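Local coordinates for thermophilic dibenzothiophene desulfurization enzyme C (Paenibacillus sp. A11-2, PDB 5XDC), which probably catalyses the stepwise, FMNH2- and O2-dependent oxidation of dibenzothiophene to its 5-oxide and then its 5,5-dioxide, as a flavin monooxygenase of the DszC family, at residues L54-I59 with Q116-R121; A297-F302 with E361-R366; P244-P249 with G335-Q340; V170-S175 with R183-L188. All blocks are in the same frame, centred on the assembly; numbering follows the deposited sequence.

Contact 1 (L54-I59 with Q116-R121); sequences LLTLLI and QAVRER
Val-118 presents one methyl, CG2, to two residues of the loop that follows helix 43-52. Thr-56 CG2 meets Val-118 CG2 at 3.8 Å, the two side chains crossing at about a right angle, and Ile-59 CD1 reaches the same methyl at 4.0 Å on a slanting course. Ile-59 CD1 also lies 4.2 Å from Ala-117 CB, so this branch end touches two successive residues of the helix. The threonine turns its methyl rather than its hydroxyl to the helix: CG2 stands opposite the carbonyl carbon, while OG1 (chi1 73°) is hydrogen-bonded back to Gly-53 O. A type I turn from Thr-56 to Ile-59, with Ile-59 N bonded to Thr-56 O at 3.1 Å, brings both apolar ends to the same helix. Farther along, Leu-55 CD1 lies 4.2 Å from Arg-121 O, and in one of its two conformers Arg-121 reaches Arg-50 O through NH1. No hydrogen bond joins the two segments; their association is by van der Waals packing. Arg-121, with its positive phi of 57°, ends helix 107-119 in a Schellman motif, and the packing of a loop on this helix end belongs to the helical N-terminal domain of the acyl-CoA dehydrogenase fold.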
loop_
_atom_site.group_PDB
_atom_site.type_symbol
_atom_site.label_atom_id
_atom_site.label_comp_id
_atom_site.label_asym_id
_atom_site.label_seq_id
_atom_site.Cartn_x
_atom_site.Cartn_y
_atom_site.Cartn_z
ATOM N N LEU B 54 -19.640 34.686 7.338
ATOM C CA LEU B 54 -19.525 33.549 6.435
ATOM C C LEU B 54 -20.648 32.521 6.596
ATOM O O LEU B 54 -20.897 31.751 5.661
ATOM C CB LEU B 54 -18.165 32.866 6.612
ATOM C CG LEU B 54 -16.935 33.713 6.277
ATOM C CD1 LEU B 54 -15.676 32.853 6.400
ATOM C CD2 LEU B 54 -17.032 34.339 4.893
ATOM N N LEU B 55 -21.359 32.491 7.727
ATOM C CA LEU B 55 -22.486 31.566 7.831
ATOM C C LEU B 55 -23.562 31.878 6.798
ATOM O O LEU B 55 -24.390 31.012 6.493
ATOM C CB LEU B 55 -23.084 31.589 9.242
ATOM C CG LEU B 55 -22.152 31.163 10.384
ATOM C CD1 LEU B 55 -22.684 31.545 11.777
ATOM C CD2 LEU B 55 -21.880 29.656 10.346
ATOM N N THR B 56 -23.559 33.092 6.236
ATOM C CA THR B 56 -24.530 33.494 5.231
ATOM C C THR B 56 -24.004 33.321 3.807
ATOM O O THR B 56 -24.589 33.872 2.873
ATOM C CB THR B 56 -24.952 34.954 5.447
ATOM O OG1 THR B 56 -23.894 35.832 5.060
ATOM C CG2 THR B 56 -25.297 35.228 6.906
ATOM N N LEU B 57 -22.922 32.549 3.619
ATOM C CA LEU B 57 -22.286 32.439 2.303
ATOM C C LEU B 57 -23.269 32.091 1.196
ATOM O O LEU B 57 -23.160 32.617 0.082
ATOM C CB LEU B 57 -21.155 31.397 2.336
ATOM C CG LEU B 57 -19.784 31.953 2.732
ATOM C CD1 LEU B 57 -18.809 30.839 3.128
ATOM C CD2 LEU B 57 -19.190 32.765 1.573
ATOM N N LEU B 58 -24.202 31.179 1.449
ATOM C CA LEU B 58 -25.071 30.664 0.397
ATOM C C LEU B 58 -26.434 31.348 0.351
ATOM O O LEU B 58 -27.229 31.041 -0.545
ATOM C CB LEU B 58 -25.271 29.150 0.546
ATOM C CG LEU B 58 -24.033 28.281 0.305
ATOM C CD1 LEU B 58 -24.334 26.834 0.668
ATOM C CD2 LEU B 58 -23.555 28.380 -1.134
ATOM N N ILE B 59 -26.733 32.237 1.291
ATOM C CA ILE B 59 -27.976 33.003 1.230
ATOM C C ILE B 59 -27.801 34.073 0.158
ATOM O O ILE B 59 -26.761 34.730 0.097
ATOM C CB ILE B 59 -28.305 33.617 2.600
ATOM C CG1 ILE B 59 -28.638 32.517 3.618
ATOM C CG2 ILE B 59 -29.487 34.605 2.515
ATOM C CD1 ILE B 59 -28.713 33.028 5.049
ATOM N N GLN B 116 -33.794 36.422 8.735
ATOM C CA GLN B 116 -33.631 36.220 10.165
ATOM C C GLN B 116 -32.267 35.623 10.474
ATOM O O GLN B 116 -31.574 36.071 11.394
ATOM C CB GLN B 116 -34.748 35.312 10.669
ATOM C CG GLN B 116 -34.914 35.337 12.152
ATOM C CD GLN B 116 -36.109 34.534 12.636
ATOM O OE1 GLN B 116 -36.770 33.828 11.865
ATOM N NE2 GLN B 116 -36.385 34.636 13.932
ATOM N N ALA B 117 -31.863 34.617 9.696
ATOM C CA ALA B 117 -30.561 33.983 9.885
ATOM C C ALA B 117 -29.422 34.977 9.708
ATOM O O ALA B 117 -28.390 34.883 10.392
ATOM C CB ALA B 117 -30.407 32.827 8.902
ATOM N N VAL B 118 -29.574 35.922 8.772
ATOM C CA VAL B 118 -28.568 36.969 8.598
ATOM C C VAL B 118 -28.560 37.912 9.798
ATOM O O VAL B 118 -27.506 38.206 10.377
ATOM C CB VAL B 118 -28.818 37.746 7.290
ATOM C CG1 VAL B 118 -27.870 38.935 7.201
ATOM C CG2 VAL B 118 -28.658 36.844 6.068
ATOM N N ARG B 119 -29.739 38.418 10.173
ATOM C CA ARG B 119 -29.840 39.419 11.234
ATOM C C ARG B 119 -29.387 38.869 12.580
ATOM O O ARG B 119 -28.684 39.551 13.336
ATOM C CB ARG B 119 -31.289 39.913 11.306
ATOM C CG ARG B 119 -31.644 40.763 12.508
ATOM C CD ARG B 119 -33.130 41.174 12.481
ATOM N NE ARG B 119 -33.819 40.806 11.232
ATOM C CZ ARG B 119 -34.768 39.871 11.118
ATOM N NH1 ARG B 119 -35.321 39.625 9.934
ATOM N NH2 ARG B 119 -35.177 39.180 12.174
ATOM N N GLU B 120 -29.780 37.639 12.890
ATOM C CA GLU B 120 -29.496 37.022 14.174
ATOM C C GLU B 120 -28.225 36.181 14.157
ATOM O O GLU B 120 -27.893 35.574 15.178
ATOM C CB GLU B 120 -30.694 36.167 14.602
ATOM C CG GLU B 120 -32.010 36.972 14.717
ATOM C CD GLU B 120 -33.178 36.158 15.246
ATOM O OE1 GLU B 120 -32.989 34.988 15.638
ATOM O OE2 GLU B 120 -34.306 36.699 15.276
ATOM N N ARG B 121 -27.521 36.132 13.027
ATOM C CA ARG B 121 -26.238 35.435 12.910
ATOM C C ARG B 121 -26.370 33.963 13.309
ATOM O O ARG B 121 -25.628 33.451 14.152
ATOM C CB ARG B 121 -25.162 36.156 13.723
ATOM C CG ARG B 121 -24.990 37.610 13.263
ATOM C CD ARG B 121 -23.660 38.219 13.652
ATOM N NE ARG B 121 -23.458 39.521 13.015
ATOM C CZ ARG B 121 -22.925 39.713 11.806
ATOM N NH1 ARG B 121 -22.513 38.688 11.051
ATOM N NH2 ARG B 121 -22.803 40.955 11.344
#

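Contact 2 (A297-F302 with E361-R366); sequences AIYGEF and EAMGAR
Ala-362 packs against Ile-298 and Tyr-299 in the apolar part of this contact; Ile-298 CA and Ala-362 CA are the nearest such pair across the segments, 6.5 Å apart. Ile-298 CG2 lies 3.9 Å from Ala-362 CB, and Tyr-299 CE2 approaches that same CB to 3.8 Å, so the alanine methyl is touched by two consecutive residues of helix 293-324. The methyl sits obliquely to the tyrosine ring.

Contacts of carbon with polar atoms or polar side chains come next. CG1 of Ile-298 is set beside its backbone N (chi1 -72°), and the chain then extends to put CD1 3.8 Å from Ala-362 N. Ile-298 CD1 also lies 3.9 Å from Glu-361 CB, along the aliphatic stem of the glutamate, and the two side chains cross at about a right angle. Tyr-299 OH lies 4.2 Å from Met-363 CG, again with the side chains nearly perpendicular.

Polar partners lie outside the two segments: Ser-274 OG of the same chain for Tyr-299 OH, and Arg-350 of the third subunit, in a salt bridge with Glu-361 OE2. Gly-364, with a phi of 99°, breaks the helix just before Ala-365 and Arg-366, both FMN-binding residues, though no FMN is bound here; Ala-365 also touches indole. The arrangement is helix-to-helix packing in the C-terminal helical domain of the acyl-CoA dehydrogenase fold, beside a flavin site near subunit interfaces.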
loop_
_atom_site.group_PDB
_atom_site.type_symbol
_atom_site.label_atom_id
_atom_site.label_comp_id
_atom_site.label_asym_id
_atom_site.label_seq_id
_atom_site.Cartn_x
_atom_site.Cartn_y
_atom_site.Cartn_z
ATOM N N ALA B 297 11.150 11.789 0.444
ATOM C CA ALA B 297 10.214 10.910 -0.244
ATOM C C ALA B 297 8.859 10.878 0.452
ATOM O O ALA B 297 7.813 10.819 -0.206
ATOM C CB ALA B 297 10.806 9.505 -0.344
ATOM N N ILE B 298 8.850 10.921 1.781
ATOM C CA ILE B 298 7.579 10.934 2.501
ATOM C C ILE B 298 6.823 12.213 2.194
ATOM O O ILE B 298 5.634 12.178 1.843
ATOM C CB ILE B 298 7.811 10.758 4.012
ATOM C CG1 ILE B 298 8.235 9.325 4.306
ATOM C CG2 ILE B 298 6.539 11.120 4.806
ATOM C CD1 ILE B 298 8.758 9.123 5.709
ATOM N N TYR B 299 7.493 13.365 2.305
ATOM C CA TYR B 299 6.821 14.620 1.984
ATOM C C TYR B 299 6.360 14.646 0.533
ATOM O O TYR B 299 5.258 15.116 0.236
ATOM C CB TYR B 299 7.725 15.814 2.285
ATOM C CG TYR B 299 7.743 16.129 3.767
ATOM C CD1 TYR B 299 6.649 16.738 4.377
ATOM C CD2 TYR B 299 8.839 15.823 4.559
ATOM C CE1 TYR B 299 6.643 17.012 5.724
ATOM C CE2 TYR B 299 8.831 16.093 5.908
ATOM C CZ TYR B 299 7.732 16.695 6.476
ATOM O OH TYR B 299 7.710 16.973 7.824
ATOM N N GLY B 300 7.178 14.123 -0.378
ATOM C CA GLY B 300 6.819 14.167 -1.786
ATOM C C GLY B 300 5.625 13.292 -2.104
ATOM O O GLY B 300 4.714 13.710 -2.826
ATOM N N GLU B 301 5.612 12.067 -1.576
ATOM C CA GLU B 301 4.498 11.160 -1.843
ATOM C C GLU B 301 3.182 11.773 -1.388
ATOM O O GLU B 301 2.196 11.789 -2.135
ATOM C CB GLU B 301 4.723 9.822 -1.142
ATOM N N PHE B 302 3.149 12.282 -0.159
ATOM C CA PHE B 302 1.901 12.793 0.384
ATOM C C PHE B 302 1.527 14.150 -0.203
ATOM O O PHE B 302 0.345 14.389 -0.477
ATOM C CB PHE B 302 1.980 12.854 1.903
ATOM C CG PHE B 302 1.952 11.505 2.547
ATOM C CD1 PHE B 302 0.952 10.615 2.242
ATOM C CD2 PHE B 302 2.937 11.120 3.446
ATOM C CE1 PHE B 302 0.913 9.371 2.823
ATOM C CE2 PHE B 302 2.895 9.874 4.029
ATOM C CZ PHE B 302 1.896 8.998 3.708
ATOM N N GLU B 361 7.230 9.323 10.764
ATOM C CA GLU B 361 8.445 8.682 10.277
ATOM C C GLU B 361 9.404 9.706 9.685
ATOM O O GLU B 361 10.626 9.536 9.765
ATOM C CB GLU B 361 8.070 7.616 9.247
ATOM C CG GLU B 361 9.193 6.694 8.840
ATOM C CD GLU B 361 8.716 5.551 7.953
ATOM O OE1 GLU B 361 9.246 5.418 6.835
ATOM O OE2 GLU B 361 7.838 4.761 8.378
ATOM N N ALA B 362 8.871 10.788 9.117
ATOM C CA ALA B 362 9.703 11.848 8.579
ATOM C C ALA B 362 10.221 12.781 9.665
ATOM O O ALA B 362 11.306 13.348 9.517
ATOM C CB ALA B 362 8.920 12.661 7.545
ATOM N N MET B 363 9.472 12.944 10.754
ATOM C CA MET B 363 9.815 13.906 11.794
ATOM C C MET B 363 10.781 13.342 12.827
ATOM O O MET B 363 11.620 14.090 13.342
ATOM C CB MET B 363 8.542 14.391 12.498
ATOM C CG MET B 363 7.666 15.272 11.629
ATOM S SD MET B 363 6.280 16.006 12.519
ATOM C CE MET B 363 5.260 14.563 12.693
ATOM N N GLY B 364 10.670 12.056 13.146
ATOM C CA GLY B 364 11.578 11.387 14.063
ATOM C C GLY B 364 11.014 11.265 15.470
ATOM O O GLY B 364 9.929 11.757 15.802
ATOM N N ALA B 365 11.822 10.631 16.324
ATOM C CA ALA B 365 11.346 10.161 17.620
ATOM C C ALA B 365 10.871 11.301 18.513
ATOM O O ALA B 365 9.908 11.137 19.275
ATOM C CB ALA B 365 12.444 9.368 18.323
ATOM N N ARG B 366 11.544 12.453 18.464
ATOM C CA ARG B 366 11.195 13.513 19.396
ATOM C C ARG B 366 9.811 14.073 19.130
ATOM O O ARG B 366 9.200 14.619 20.048
ATOM C CB ARG B 366 12.237 14.623 19.348
ATOM C CG ARG B 366 13.593 14.205 19.917
ATOM C CD ARG B 366 14.693 15.112 19.376
ATOM N NE ARG B 366 14.536 16.489 19.844
ATOM C CZ ARG B 366 14.900 17.573 19.160
ATOM N NH1 ARG B 366 15.442 17.465 17.953
ATOM N NH2 ARG B 366 14.710 18.778 19.684
#

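Contact 3 (P244-P249 with G335-Q340); sequences PSLWTP and GQLMVQ
Pro-249 is the residue on which the packing is tight, touched by both Leu-337 and Met-338. Pro-249 CA lies 5.0 Å from Met-338 CA, the nearest such pair across the two segments. The sulfur lies against the N-CA-CD side of the proline: Met-338 SD is 3.7 Å from Pro-249 CA and 3.8 Å from Pro-249 CD. Met-338 reaches there with CG opposite its backbone N (chi1 -174°), followed by bends at chi2 and chi3 that direct the sulfur to the proline. Leu-337 meets the pyrrolidine ring through its CD2 branch, 3.9 Å from Pro-249 CB. Both side chains cross the proline at about a right angle.

The same Leu-337 CD2 extends the contact to Leu-246 CD2, 3.8 Å away, while Val-316 and Val-320 of helix 293-324 also touch Leu-337.

Between the segments the packing is sparser at Thr-248, a buried residue that also packs on Phe-238; Thr-248 CG2 stays 4.5 Å from Met-338 SD. Its hydroxyl is bonded to Ser-411 O in the C-terminal tail, close to the FMN-site residue Tyr-413. On the helix 331-363 side, the more open positions are Gln-336, exposed and resting on Phe-407, and Gln-340, partly exposed and donating through NE2 to Gln-307 of the second subunit.

No hydrogen bond crosses between the segments. The start of helix 247-276 is thus packed through buried apolar groups against helix 331-363, the two running the same general way with the oppositely directed helix 293-324 beside them, in the helical bundle of the C-terminal domain of acyl-CoA dehydrogenases.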
loop_
_atom_site.group_PDB
_atom_site.type_symbol
_atom_site.label_atom_id
_atom_site.label_comp_id
_atom_site.label_asym_id
_atom_site.label_seq_id
_atom_site.Cartn_x
_atom_site.Cartn_y
_atom_site.Cartn_z
ATOM N N PRO B 244 -33.867 17.442 -4.270
ATOM C CA PRO B 244 -33.598 17.435 -2.823
ATOM C C PRO B 244 -32.646 16.332 -2.401
ATOM O O PRO B 244 -31.964 16.487 -1.377
ATOM C CB PRO B 244 -34.992 17.257 -2.206
ATOM C CG PRO B 244 -35.922 17.794 -3.249
ATOM C CD PRO B 244 -35.312 17.366 -4.549
ATOM N N SER B 245 -32.579 15.228 -3.155
ATOM C CA SER B 245 -31.604 14.186 -2.853
ATOM C C SER B 245 -30.167 14.633 -3.114
ATOM O O SER B 245 -29.244 13.862 -2.803
ATOM C CB SER B 245 -31.919 12.910 -3.647
ATOM O OG SER B 245 -31.535 13.024 -5.009
ATOM N N LEU B 246 -29.937 15.841 -3.659
ATOM C CA LEU B 246 -28.588 16.395 -3.709
ATOM C C LEU B 246 -28.004 16.595 -2.320
ATOM O O LEU B 246 -26.793 16.789 -2.199
ATOM C CB LEU B 246 -28.538 17.741 -4.424
ATOM C CG LEU B 246 -28.750 17.800 -5.941
ATOM C CD1 LEU B 246 -28.713 19.266 -6.383
ATOM C CD2 LEU B 246 -27.690 16.980 -6.674
ATOM N N TRP B 247 -28.835 16.563 -1.279
ATOM C CA TRP B 247 -28.327 16.803 0.065
ATOM C C TRP B 247 -27.163 15.868 0.385
ATOM O O TRP B 247 -26.157 16.299 0.967
ATOM C CB TRP B 247 -29.441 16.636 1.104
ATOM C CG TRP B 247 -28.906 16.808 2.486
ATOM C CD1 TRP B 247 -28.701 17.975 3.135
ATOM C CD2 TRP B 247 -28.428 15.771 3.354
ATOM N NE1 TRP B 247 -28.154 17.743 4.373
ATOM C CE2 TRP B 247 -27.981 16.392 4.533
ATOM C CE3 TRP B 247 -28.358 14.378 3.252
ATOM C CZ2 TRP B 247 -27.449 15.672 5.605
ATOM C CZ3 TRP B 247 -27.832 13.660 4.315
ATOM C CH2 TRP B 247 -27.388 14.309 5.474
ATOM N N THR B 248 -27.272 14.596 -0.014
ATOM C CA THR B 248 -26.241 13.629 0.366
ATOM C C THR B 248 -24.927 13.889 -0.347
ATOM O O THR B 248 -23.897 13.989 0.336
ATOM C CB THR B 248 -26.733 12.205 0.118
ATOM O OG1 THR B 248 -28.114 12.124 0.452
ATOM C CG2 THR B 248 -25.937 11.217 0.984
ATOM N N PRO B 249 -24.864 14.003 -1.684
ATOM C CA PRO B 249 -23.563 14.328 -2.292
ATOM C C PRO B 249 -22.989 15.633 -1.783
ATOM O O PRO B 249 -21.779 15.707 -1.545
ATOM C CB PRO B 249 -23.862 14.370 -3.801
ATOM C CG PRO B 249 -25.365 14.395 -3.911
ATOM C CD PRO B 249 -25.890 13.707 -2.701
ATOM N N GLY B 335 -26.927 10.844 -9.601
ATOM C CA GLY B 335 -26.130 9.641 -9.417
ATOM C C GLY B 335 -24.692 9.820 -9.853
ATOM O O GLY B 335 -23.764 9.418 -9.143
ATOM N N GLN B 336 -24.480 10.437 -11.015
ATOM C CA GLN B 336 -23.121 10.744 -11.451
ATOM C C GLN B 336 -22.418 11.641 -10.447
ATOM O O GLN B 336 -21.239 11.441 -10.140
ATOM C CB GLN B 336 -23.127 11.417 -12.818
ATOM C CG GLN B 336 -23.535 10.493 -13.941
ATOM C CD GLN B 336 -23.621 11.214 -15.268
ATOM O OE1 GLN B 336 -23.200 12.369 -15.387
ATOM N NE2 GLN B 336 -24.167 10.541 -16.276
ATOM N N LEU B 337 -23.125 12.640 -9.916
ATOM C CA LEU B 337 -22.500 13.503 -8.930
ATOM C C LEU B 337 -22.123 12.711 -7.687
ATOM O O LEU B 337 -21.014 12.864 -7.161
ATOM C CB LEU B 337 -23.427 14.656 -8.569
ATOM C CG LEU B 337 -22.859 15.542 -7.462
ATOM C CD1 LEU B 337 -21.560 16.236 -7.819
ATOM C CD2 LEU B 337 -23.902 16.567 -7.011
ATOM N N MET B 338 -23.024 11.854 -7.208
ATOM C CA MET B 338 -22.732 11.077 -6.008
ATOM C C MET B 338 -21.530 10.160 -6.225
ATOM O O MET B 338 -20.705 9.983 -5.327
ATOM C CB MET B 338 -23.954 10.269 -5.588
ATOM C CG MET B 338 -23.774 9.532 -4.258
ATOM S SD MET B 338 -23.631 10.628 -2.829
ATOM C CE MET B 338 -21.973 10.218 -2.248
ATOM N N VAL B 339 -21.415 9.567 -7.413
ATOM C CA VAL B 339 -20.242 8.741 -7.703
ATOM C C VAL B 339 -18.972 9.586 -7.660
ATOM O O VAL B 339 -17.948 9.162 -7.112
ATOM C CB VAL B 339 -20.423 8.026 -9.057
ATOM C CG1 VAL B 339 -19.132 7.343 -9.499
ATOM C CG2 VAL B 339 -21.528 7.010 -8.957
ATOM N N GLN B 340 -19.004 10.782 -8.254
ATOM C CA GLN B 340 -17.823 11.640 -8.246
ATOM C C GLN B 340 -17.458 12.068 -6.826
ATOM O O GLN B 340 -16.274 12.145 -6.484
ATOM C CB GLN B 340 -18.041 12.872 -9.122
ATOM C CG GLN B 340 -18.047 12.614 -10.637
ATOM C CD GLN B 340 -16.700 12.137 -11.205
ATOM O OE1 GLN B 340 -15.642 12.745 -10.973
ATOM N NE2 GLN B 340 -16.742 11.049 -11.969
#

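Contact 4 (V170-S175 with R183-L188); sequences VFAVTS and RIVAAL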
loop_
_atom_site.group_PDB
_atom_site.type_symbol
_atom_site.label_atom_id
_atom_site.label_comp_id
_atom_site.label_asym_id
_atom_site.label_seq_id
_atom_site.Cartn_x
_atom_site.Cartn_y
_atom_site.Cartn_z
ATOM N N VAL B 170 -34.054 19.011 12.915
ATOM C CA VAL B 170 -34.494 17.851 13.688
ATOM C C VAL B 170 -35.196 16.875 12.757
ATOM O O VAL B 170 -35.905 17.283 11.827
ATOM C CB VAL B 170 -35.417 18.280 14.853
ATOM C CG1 VAL B 170 -35.941 17.079 15.592
ATOM C CG2 VAL B 170 -34.685 19.195 15.811
ATOM N N PHE B 171 -34.982 15.578 12.999
ATOM C CA PHE B 171 -35.620 14.501 12.256
ATOM C C PHE B 171 -36.323 13.558 13.216
ATOM O O PHE B 171 -35.787 13.237 14.282
ATOM C CB PHE B 171 -34.597 13.718 11.444
ATOM C CG PHE B 171 -33.982 14.508 10.328
ATOM C CD1 PHE B 171 -32.914 15.346 10.565
ATOM C CD2 PHE B 171 -34.462 14.394 9.042
ATOM C CE1 PHE B 171 -32.346 16.077 9.535
ATOM C CE2 PHE B 171 -33.890 15.132 8.012
ATOM C CZ PHE B 171 -32.831 15.957 8.266
ATOM N N ALA B 172 -37.509 13.095 12.823
ATOM C CA ALA B 172 -38.282 12.157 13.630
ATOM C C ALA B 172 -39.132 11.300 12.708
ATOM O O ALA B 172 -39.324 11.622 11.532
ATOM C CB ALA B 172 -39.164 12.884 14.652
ATOM N N VAL B 173 -39.638 10.188 13.247
ATOM C CA VAL B 173 -40.504 9.278 12.500
ATOM C C VAL B 173 -41.911 9.359 13.069
ATOM O O VAL B 173 -42.097 9.310 14.291
ATOM C CB VAL B 173 -40.000 7.827 12.542
ATOM C CG1 VAL B 173 -38.776 7.698 11.673
ATOM C CG2 VAL B 173 -39.709 7.400 13.976
ATOM N N THR B 174 -42.897 9.440 12.186
ATOM C CA THR B 174 -44.270 9.564 12.641
ATOM C C THR B 174 -44.701 8.318 13.403
ATOM O O THR B 174 -44.320 7.192 13.066
ATOM C CB THR B 174 -45.223 9.805 11.469
ATOM O OG1 THR B 174 -45.148 8.718 10.538
ATOM C CG2 THR B 174 -44.918 11.125 10.771
ATOM N N SER B 175 -45.507 8.545 14.437
ATOM C CA SER B 175 -46.030 7.512 15.312
ATOM C C SER B 175 -47.453 7.889 15.706
ATOM O O SER B 175 -47.782 9.071 15.839
ATOM C CB SER B 175 -45.160 7.356 16.563
ATOM O OG SER B 175 -45.709 6.399 17.452
ATOM N N ARG B 183 -43.069 7.580 8.778
ATOM C CA ARG B 183 -42.688 8.576 7.791
ATOM C C ARG B 183 -41.755 9.589 8.433
ATOM O O ARG B 183 -41.980 10.024 9.561
ATOM C CB ARG B 183 -43.927 9.278 7.234
ATOM C CG ARG B 183 -44.966 8.325 6.641
ATOM C CD ARG B 183 -46.134 9.090 6.031
ATOM N NE ARG B 183 -46.958 9.724 7.061
ATOM C CZ ARG B 183 -47.766 10.759 6.850
ATOM N NH1 ARG B 183 -47.872 11.299 5.645
ATOM N NH2 ARG B 183 -48.462 11.264 7.855
ATOM N N ILE B 184 -40.709 9.970 7.716
ATOM C CA ILE B 184 -39.734 10.887 8.290
ATOM C C ILE B 184 -40.259 12.309 8.204
ATOM O O ILE B 184 -40.661 12.773 7.130
ATOM C CB ILE B 184 -38.375 10.767 7.587
ATOM C CG1 ILE B 184 -37.771 9.390 7.840
ATOM C CG2 ILE B 184 -37.433 11.842 8.127
ATOM C CD1 ILE B 184 -36.549 9.090 6.977
ATOM N N VAL B 185 -40.253 13.012 9.323
ATOM C CA VAL B 185 -40.524 14.441 9.320
ATOM C C VAL B 185 -39.259 15.163 9.737
ATOM O O VAL B 185 -38.470 14.682 10.564
ATOM C CB VAL B 185 -41.697 14.849 10.234
ATOM C CG1 VAL B 185 -43.002 14.295 9.695
ATOM C CG2 VAL B 185 -41.452 14.396 11.649
ATOM N N ALA B 186 -39.075 16.336 9.147
ATOM C CA ALA B 186 -37.945 17.198 9.412
ATOM C C ALA B 186 -38.472 18.580 9.744
ATOM O O ALA B 186 -39.515 18.995 9.234
ATOM C CB ALA B 186 -36.984 17.272 8.211
ATOM N N ALA B 187 -37.739 19.288 10.591
ATOM C CA ALA B 187 -38.149 20.622 11.006
ATOM C C ALA B 187 -36.924 21.409 11.430
ATOM O O ALA B 187 -35.867 20.846 11.735
ATOM C CB ALA B 187 -39.172 20.571 12.148
ATOM N N LEU B 188 -37.082 22.731 11.458
ATOM C CA LEU B 188 -36.038 23.643 11.912
ATOM C C LEU B 188 -36.609 24.423 13.089
ATOM O O LEU B 188 -37.545 25.216 12.905
ATOM C CB LEU B 188 -35.599 24.585 10.788
ATOM C CG LEU B 188 -34.379 25.440 11.098
ATOM C CD1 LEU B 188 -33.120 24.618 11.098
ATOM C CD2 LEU B 188 -34.225 26.566 10.102
#
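Phe-171 meets two residues of the adjacent strand through CD2 and CE2 of its ring: CE2 lies 3.8 Å from Ala-186 CB, obliquely placed, while Ile-184 CG2 meets the ring edge near its plane, 4.0 Å from CD2. Val-173 adds to this face beside Ile-184. The ring also stacks edge-to-face with Tyr-100 of helix 85-104 and touches Ser-129 of the FMN site. On the other face Ala-172 CB packs on Val-185 CG2, beside Val-170 and Ala-187.

Between the faces runs the antiparallel pairing of this hairpin, part of the beta-sheet middle domain of the acyl-CoA dehydrogenase fold, with strand axes at 150°. Val-170 and Ala-187 form one hydrogen-bonded pair, Ala-172 and Val-185 the next; the bond from Val-170 N to Ala-187 O is nearly straight (173°). In the intervening non-hydrogen-bonded pairs, CA-H groups point at carbonyls, as from Phe-171 CA to Val-185 O at 3.3 Å.

Toward the hairpin turn polar side chains join the bonding. Thr-174 N gives to Arg-183 O at 2.8 Å, and Thr-174 OG1 accepts from Arg-183 N at 3.0 Å. A chi1 of 60° sets OG1 between backbone N and carbonyl carbon, where it also donates to Gly-180 O. Arg-183 NE bonds Gly-180 O as well, and NH2 forms a salt bridge with Asp-177. Backbone bonds thus fix the register, while hydroxyl and guanidinium fasten the turn to the hairpin's end.

From the N terminus, contact 1 comes first, closing a mostly helical loop of 56 residues within the N-terminal domain. Contact 4 follows in series, closing a turn of only seven residues in the beta hairpin of the middle domain; its nearest atoms come within about 7 Å of contact 1. Contacts 3 and 2 then cross, their segments alternating along the chain. Contact 3 joins the start of helix 247-276 to helix 331-363, and contact 2 joins helix 293-324 to the far end of helix 331-363. At nearest atoms contact 3 comes within about 6 Å of contact 4 without touching it, whereas contacts 1 and 2 lie on opposite sides of the chain's centre.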